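Local structure of GDSL-like protein (Roseburia intestinalis L1-82, 6HFZ) at residues A[35-40]-A[72-77]; A[100-105]-A[136-141]. The protein removes acetyl groups from complex beta-mannans, as a two-domain GDSL-like esterase of a commensal gut bacterium. All blocks are in the same frame, centred on the assembly; numbering follows the deposited sequence.

Interaction 1 (A[35-40]-A[72-77]); sequences IAFLGG and FTYINA
Phe37 and Tyr74 meet on one face of a parallel strand pair, and the phenylalanine can be followed atom by atom. Its CB lies 4.1 Å from Ile75 O. CG stands opposite the carbonyl carbon of Phe37, beside the backbone nitrogen (chi1 -53°), and the ring therefore leans back toward the N-terminal end of its strand. CD1 comes next, 3.5 Å from Ile75 O, which lies at the ring edge and in its plane. Beyond it, CE1 reaches CE1 of Tyr74 at 3.8 Å. The tyrosine leans the opposite way, with CG anti to N (chi1 177°), so the two residues touch diagonally although Phe37 is in register with Asn76. Their ring planes meet obliquely, at 59°. The phenol OH is then positioned to accept a nearly straight hydrogen bond, 3.0 Å from Asn76 ND2 and in the amide plane; ND2 also donates to Thr43 O, while Asn76 OD1 receives Gly78 N. With an alanine at Tyr74, ND2 of Asn76 would probably lose one of its two acceptors, and CE1 of Phe37 its aromatic neighbour.

The pair belongs to the SGNH-hydrolase fold: strand 71-78 is an edge strand of the central sheet, and strand 32-39 runs into the two glycines before what is probably the nucleophilic serine of the GDSL-like motif, Gly40 being the N-cap of the helix that serine begins. Four backbone hydrogen bonds join the strands, ending with Ala77 N to Phe37 O at 2.8 Å. Toward the other end, Ile35 CG1 packs 3.6 Å from Phe72 CD1. On the face opposite Phe37, Ala36 CB and Ile75 CB are 3.8 Å apart, and Leu38 CD1 lies against the methyl of Ala77. Helix 55-66 covers the Phe37 face, and helix 84-96 packs on Ala36 and Leu38.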
loop_
_atom_site.group_PDB
_atom_site.type_symbol
_atom_site.label_atom_id
_atom_site.label_comp_id
_atom_site.label_asym_id
_atom_site.label_seq_id
_atom_site.Cartn_x
_atom_site.Cartn_y
_atom_site.Cartn_z
ATOM N N ILE A 35 16.846 3.016 2.938
ATOM C CA ILE A 35 15.816 4.039 2.831
ATOM C C ILE A 35 14.652 3.452 2.019
ATOM O O ILE A 35 14.848 3.195 0.821
ATOM C CB ILE A 35 16.426 5.275 2.142
ATOM C CG1 ILE A 35 17.708 5.772 2.834
ATOM C CG2 ILE A 35 15.391 6.392 1.994
ATOM C CD1 ILE A 35 17.555 6.164 4.291
ATOM N N ALA A 36 13.474 3.259 2.647
ATOM C CA ALA A 36 12.411 2.534 2.024
ATOM C C ALA A 36 11.131 3.368 1.908
ATOM O O ALA A 36 10.890 4.287 2.663
ATOM C CB ALA A 36 12.165 1.261 2.763
ATOM N N PHE A 37 10.288 2.915 0.989
ATOM C CA PHE A 37 9.008 3.551 0.675
ATOM C C PHE A 37 7.961 2.480 0.391
ATOM O O PHE A 37 8.201 1.618 -0.416
ATOM C CB PHE A 37 9.148 4.420 -0.574
ATOM C CG PHE A 37 10.264 5.423 -0.504
ATOM C CD1 PHE A 37 11.575 5.035 -0.744
ATOM C CD2 PHE A 37 10.011 6.768 -0.246
ATOM C CE1 PHE A 37 12.603 5.950 -0.692
ATOM C CE2 PHE A 37 11.055 7.662 -0.123
ATOM C CZ PHE A 37 12.341 7.256 -0.371
ATOM N N LEU A 38 6.811 2.549 1.093
ATOM C CA LEU A 38 5.720 1.618 0.935
ATOM C C LEU A 38 4.463 2.443 0.632
ATOM O O LEU A 38 4.079 3.312 1.367
ATOM C CB LEU A 38 5.566 0.766 2.199
ATOM C CG LEU A 38 4.477 -0.317 2.152
ATOM C CD1 LEU A 38 4.949 -1.486 1.317
ATOM C CD2 LEU A 38 4.122 -0.785 3.561
ATOM N N GLY A 39 3.838 2.140 -0.480
ATOM C CA GLY A 39 2.744 2.937 -0.961
ATOM C C GLY A 39 2.157 2.387 -2.244
ATOM O O GLY A 39 2.488 1.264 -2.640
ATOM N N GLY A 40 1.251 3.182 -2.860
ATOM C CA GLY A 40 0.582 2.933 -4.156
ATOM C C GLY A 40 1.367 3.449 -5.355
ATOM O O GLY A 40 2.603 3.496 -5.323
ATOM N N PHE A 72 23.811 4.570 1.131
ATOM C CA PHE A 72 22.354 4.360 1.174
ATOM C C PHE A 72 21.908 3.373 0.099
ATOM O O PHE A 72 22.421 3.399 -1.040
ATOM C CB PHE A 72 21.624 5.685 0.989
ATOM C CG PHE A 72 21.870 6.681 2.086
ATOM C CD1 PHE A 72 21.196 6.552 3.297
ATOM C CD2 PHE A 72 22.775 7.730 1.921
ATOM C CE1 PHE A 72 21.357 7.487 4.306
ATOM C CE2 PHE A 72 22.922 8.664 2.927
ATOM C CZ PHE A 72 22.254 8.527 4.118
ATOM N N THR A 73 20.874 2.584 0.462
ATOM C CA THR A 73 20.224 1.626 -0.398
ATOM C C THR A 73 18.753 2.049 -0.567
ATOM O O THR A 73 18.126 2.351 0.428
ATOM C CB THR A 73 20.296 0.203 0.169
ATOM O OG1 THR A 73 21.683 -0.139 0.277
ATOM C CG2 THR A 73 19.625 -0.829 -0.716
ATOM N N TYR A 74 18.306 2.069 -1.817
ATOM C CA TYR A 74 16.960 2.544 -2.244
ATOM C C TYR A 74 16.015 1.343 -2.331
ATOM O O TYR A 74 16.296 0.421 -3.094
ATOM C CB TYR A 74 17.057 3.243 -3.592
ATOM C CG TYR A 74 15.765 3.724 -4.220
ATOM C CD1 TYR A 74 14.977 4.697 -3.618
ATOM C CD2 TYR A 74 15.371 3.268 -5.459
ATOM C CE1 TYR A 74 13.802 5.147 -4.196
ATOM C CE2 TYR A 74 14.235 3.766 -6.090
ATOM C CZ TYR A 74 13.432 4.695 -5.455
ATOM O OH TYR A 74 12.354 5.135 -6.188
ATOM N N ILE A 75 14.948 1.335 -1.505
ATOM C CA ILE A 75 13.945 0.280 -1.485
ATOM C C ILE A 75 12.574 0.877 -1.830
ATOM O O ILE A 75 12.002 1.532 -0.987
ATOM C CB ILE A 75 13.915 -0.433 -0.126
ATOM C CG1 ILE A 75 15.282 -1.025 0.224
ATOM C CG2 ILE A 75 12.810 -1.485 -0.047
ATOM C CD1 ILE A 75 15.484 -1.033 1.702
ATOM N N ASN A 76 12.122 0.661 -3.071
ATOM C CA ASN A 76 10.832 1.162 -3.533
ATOM C C ASN A 76 9.862 -0.003 -3.591
ATOM O O ASN A 76 9.912 -0.769 -4.524
ATOM C CB ASN A 76 10.887 1.891 -4.866
ATOM C CG ASN A 76 9.582 2.609 -5.132
ATOM O OD1 ASN A 76 8.511 2.077 -4.838
ATOM N ND2 ASN A 76 9.674 3.823 -5.647
ATOM N N ALA A 77 8.970 -0.051 -2.591
ATOM C CA ALA A 77 7.987 -1.113 -2.415
ATOM C C ALA A 77 6.583 -0.602 -2.765
ATOM O O ALA A 77 5.582 -1.074 -2.222
ATOM C CB ALA A 77 8.034 -1.641 -1.017
#

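Interaction 2 (A[100-105]-A[136-141]); sequences PDFVII and AVLLVH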
loop_
_atom_site.group_PDB
_atom_site.type_symbol
_atom_site.label_atom_id
_atom_site.label_comp_id
_atom_site.label_asym_id
_atom_site.label_seq_id
_atom_site.Cartn_x
_atom_site.Cartn_y
_atom_site.Cartn_z
ATOM N N PRO A 100 14.756 -2.197 6.615
ATOM C CA PRO A 100 14.784 -0.762 6.364
ATOM C C PRO A 100 15.137 -0.007 7.653
ATOM O O PRO A 100 14.772 -0.442 8.773
ATOM C CB PRO A 100 13.321 -0.475 5.938
ATOM C CG PRO A 100 12.521 -1.519 6.724
ATOM C CD PRO A 100 13.404 -2.755 6.660
ATOM N N ASP A 101 15.771 1.156 7.485
ATOM C CA ASP A 101 16.137 2.077 8.581
ATOM C C ASP A 101 15.203 3.297 8.642
ATOM O O ASP A 101 14.934 3.858 9.723
ATOM C CB ASP A 101 17.600 2.489 8.428
ATOM C CG ASP A 101 18.553 1.301 8.600
ATOM O OD1 ASP A 101 18.543 0.692 9.717
ATOM O OD2 ASP A 101 19.233 0.918 7.583
ATOM N N PHE A 102 14.572 3.585 7.516
ATOM C CA PHE A 102 13.657 4.679 7.320
ATOM C C PHE A 102 12.573 4.178 6.357
ATOM O O PHE A 102 12.913 3.548 5.358
ATOM C CB PHE A 102 14.419 5.862 6.710
ATOM C CG PHE A 102 13.562 7.019 6.232
ATOM C CD1 PHE A 102 13.234 8.053 7.087
ATOM C CD2 PHE A 102 13.171 7.097 4.898
ATOM C CE1 PHE A 102 12.452 9.121 6.643
ATOM C CE2 PHE A 102 12.418 8.174 4.445
ATOM C CZ PHE A 102 12.069 9.182 5.324
ATOM N N VAL A 103 11.302 4.384 6.717
ATOM C CA VAL A 103 10.154 3.937 5.946
ATOM C C VAL A 103 9.177 5.114 5.807
ATOM O O VAL A 103 8.725 5.625 6.822
ATOM C CB VAL A 103 9.409 2.777 6.647
ATOM C CG1 VAL A 103 8.167 2.376 5.845
ATOM C CG2 VAL A 103 10.336 1.585 6.874
ATOM N N ILE A 104 8.893 5.494 4.566
ATOM C CA ILE A 104 7.718 6.335 4.230
ATOM C C ILE A 104 6.533 5.429 3.915
ATOM O O ILE A 104 6.670 4.443 3.115
ATOM C CB ILE A 104 8.027 7.287 3.066
ATOM C CG1 ILE A 104 8.735 8.525 3.621
ATOM C CG2 ILE A 104 6.733 7.651 2.283
ATOM C CD1 ILE A 104 9.321 9.452 2.587
ATOM N N ILE A 105 5.400 5.747 4.539
ATOM C CA ILE A 105 4.180 5.065 4.280
ATOM C C ILE A 105 3.217 6.026 3.568
ATOM O O ILE A 105 2.930 7.092 4.070
ATOM C CB ILE A 105 3.571 4.509 5.573
ATOM C CG1 ILE A 105 4.450 3.449 6.229
ATOM C CG2 ILE A 105 2.182 3.972 5.289
ATOM C CD1 ILE A 105 3.956 3.005 7.547
ATOM N N ALA A 136 12.649 4.335 11.670
ATOM C CA ALA A 136 11.987 5.619 11.640
ATOM C C ALA A 136 10.885 5.543 10.582
ATOM O O ALA A 136 11.112 5.016 9.484
ATOM C CB ALA A 136 12.957 6.720 11.309
ATOM N N VAL A 137 9.704 6.020 10.957
ATOM C CA VAL A 137 8.536 5.995 10.072
ATOM C C VAL A 137 8.051 7.431 9.881
ATOM O O VAL A 137 7.932 8.179 10.854
ATOM C CB VAL A 137 7.426 5.119 10.660
ATOM C CG1 VAL A 137 6.148 5.149 9.816
ATOM C CG2 VAL A 137 7.876 3.681 10.869
ATOM N N LEU A 138 7.819 7.811 8.617
ATOM C CA LEU A 138 7.238 9.095 8.248
ATOM C C LEU A 138 6.003 8.825 7.376
ATOM O O LEU A 138 6.114 8.104 6.342
ATOM C CB LEU A 138 8.284 9.906 7.484
ATOM C CG LEU A 138 7.795 11.182 6.806
ATOM C CD1 LEU A 138 7.380 12.169 7.868
ATOM C CD2 LEU A 138 8.890 11.742 5.906
ATOM N N LEU A 139 4.860 9.387 7.756
ATOM C CA LEU A 139 3.648 9.208 6.961
ATOM C C LEU A 139 3.597 10.325 5.919
ATOM O O LEU A 139 3.925 11.504 6.210
ATOM C CB LEU A 139 2.407 9.212 7.858
ATOM C CG LEU A 139 2.409 8.241 9.033
ATOM C CD1 LEU A 139 1.063 8.210 9.692
ATOM C CD2 LEU A 139 2.775 6.824 8.630
ATOM N N VAL A 140 3.243 9.967 4.679
ATOM C CA VAL A 140 3.086 10.976 3.658
ATOM C C VAL A 140 1.654 10.915 3.109
ATOM O O VAL A 140 1.152 9.860 2.727
ATOM C CB VAL A 140 4.132 10.788 2.536
ATOM C CG1 VAL A 140 3.834 11.654 1.322
ATOM C CG2 VAL A 140 5.553 11.054 3.027
ATOM N N HIS A 141 0.976 12.061 3.074
ATOM C CA HIS A 141 -0.419 12.156 2.621
ATOM C C HIS A 141 -0.502 12.932 1.299
ATOM O O HIS A 141 -0.404 14.161 1.312
ATOM C CB HIS A 141 -1.294 12.880 3.680
ATOM C CG HIS A 141 -1.188 12.385 5.093
ATOM N ND1 HIS A 141 -1.545 11.092 5.458
ATOM C CD2 HIS A 141 -0.744 12.974 6.225
ATOM C CE1 HIS A 141 -1.318 10.923 6.761
ATOM N NE2 HIS A 141 -0.849 12.047 7.249
#
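Ala136 is gripped twice by the neighbouring strand: its N donates to Asp101 O, and its O accepts from Val103 N at 2.8 Å. The same alternation continues through Leu138, bonded at N to Val103 O and at O to Ile105 N, and closes with a nearly straight bond (175°) from Val140 N to Ile105 O. Five hydrogen bonds thus join two parallel strands whose axes are turned 22° against each other. Weaker CA-H...O contacts supplement them; Val137 CA, for instance, lies 3.3 Å from Val103 O, an oxygen that also receives Leu138 N.

The side-chain contacts are entirely apolar and fall on two faces. On one, Phe102, Ile104 and Leu138 run side by side: CD2 of the leucine, a single methyl that touches both neighbours, lies 4.1 Å from Phe102 CZ and 3.9 Å from Ile104 CG1. The other branch of the isoleucine, CG2, crosses obliquely to Val140 CG2 at 3.7 Å. On the reverse face, Ile105 is the bridging residue. With CG1 beside the backbone N (chi1 -64°), its extended chain rises from the sheet, and CD1 of Ile105 comes within 3.8 Å of Val137 CG1. CB of Ile105 meets CD2 of Leu139, its partner in register, at 3.9 Å.

At the start of segment 100-105, the side chain of Asp101 leaves its backbone away from strand 136-141; OD2 accepts from Asn34 N, and OD1 forms a salt bridge with Arg26. The strands are the two arms of a beta-alpha-beta crossover. Its connecting helix, 115-129, lies over the face of Val103, Ile105 and Leu139, while strand 32-39 flanks one side of the pair and strand 166-168 the other, setting this fully buried contact in the middle of the sheet.

Interactions 1 and 2 are successive portions of one sheet, their centres about 9 Å apart. Strands 32-39 and 102-106 are neighbours, so the order across all four is 71-78, 32-39, 102-106, 136-141. Probable hydrogen bonds join the two contacts, Ala36 N to Phe102 O and Leu38 N to Ile104 O, while Ile35 and Phe37 pack on Phe102 and Ile104. Both strands of interaction 1 come before either strand of interaction 2 in the sequence. Starting at strand 32-39, the chain goes out to 71-78 and then builds the other way through 102-106 and 136-141, a doubly wound arrangement as in other SGNH hydrolases, and the sheet carries the glycine-rich turn leading to the probable nucleophilic serine.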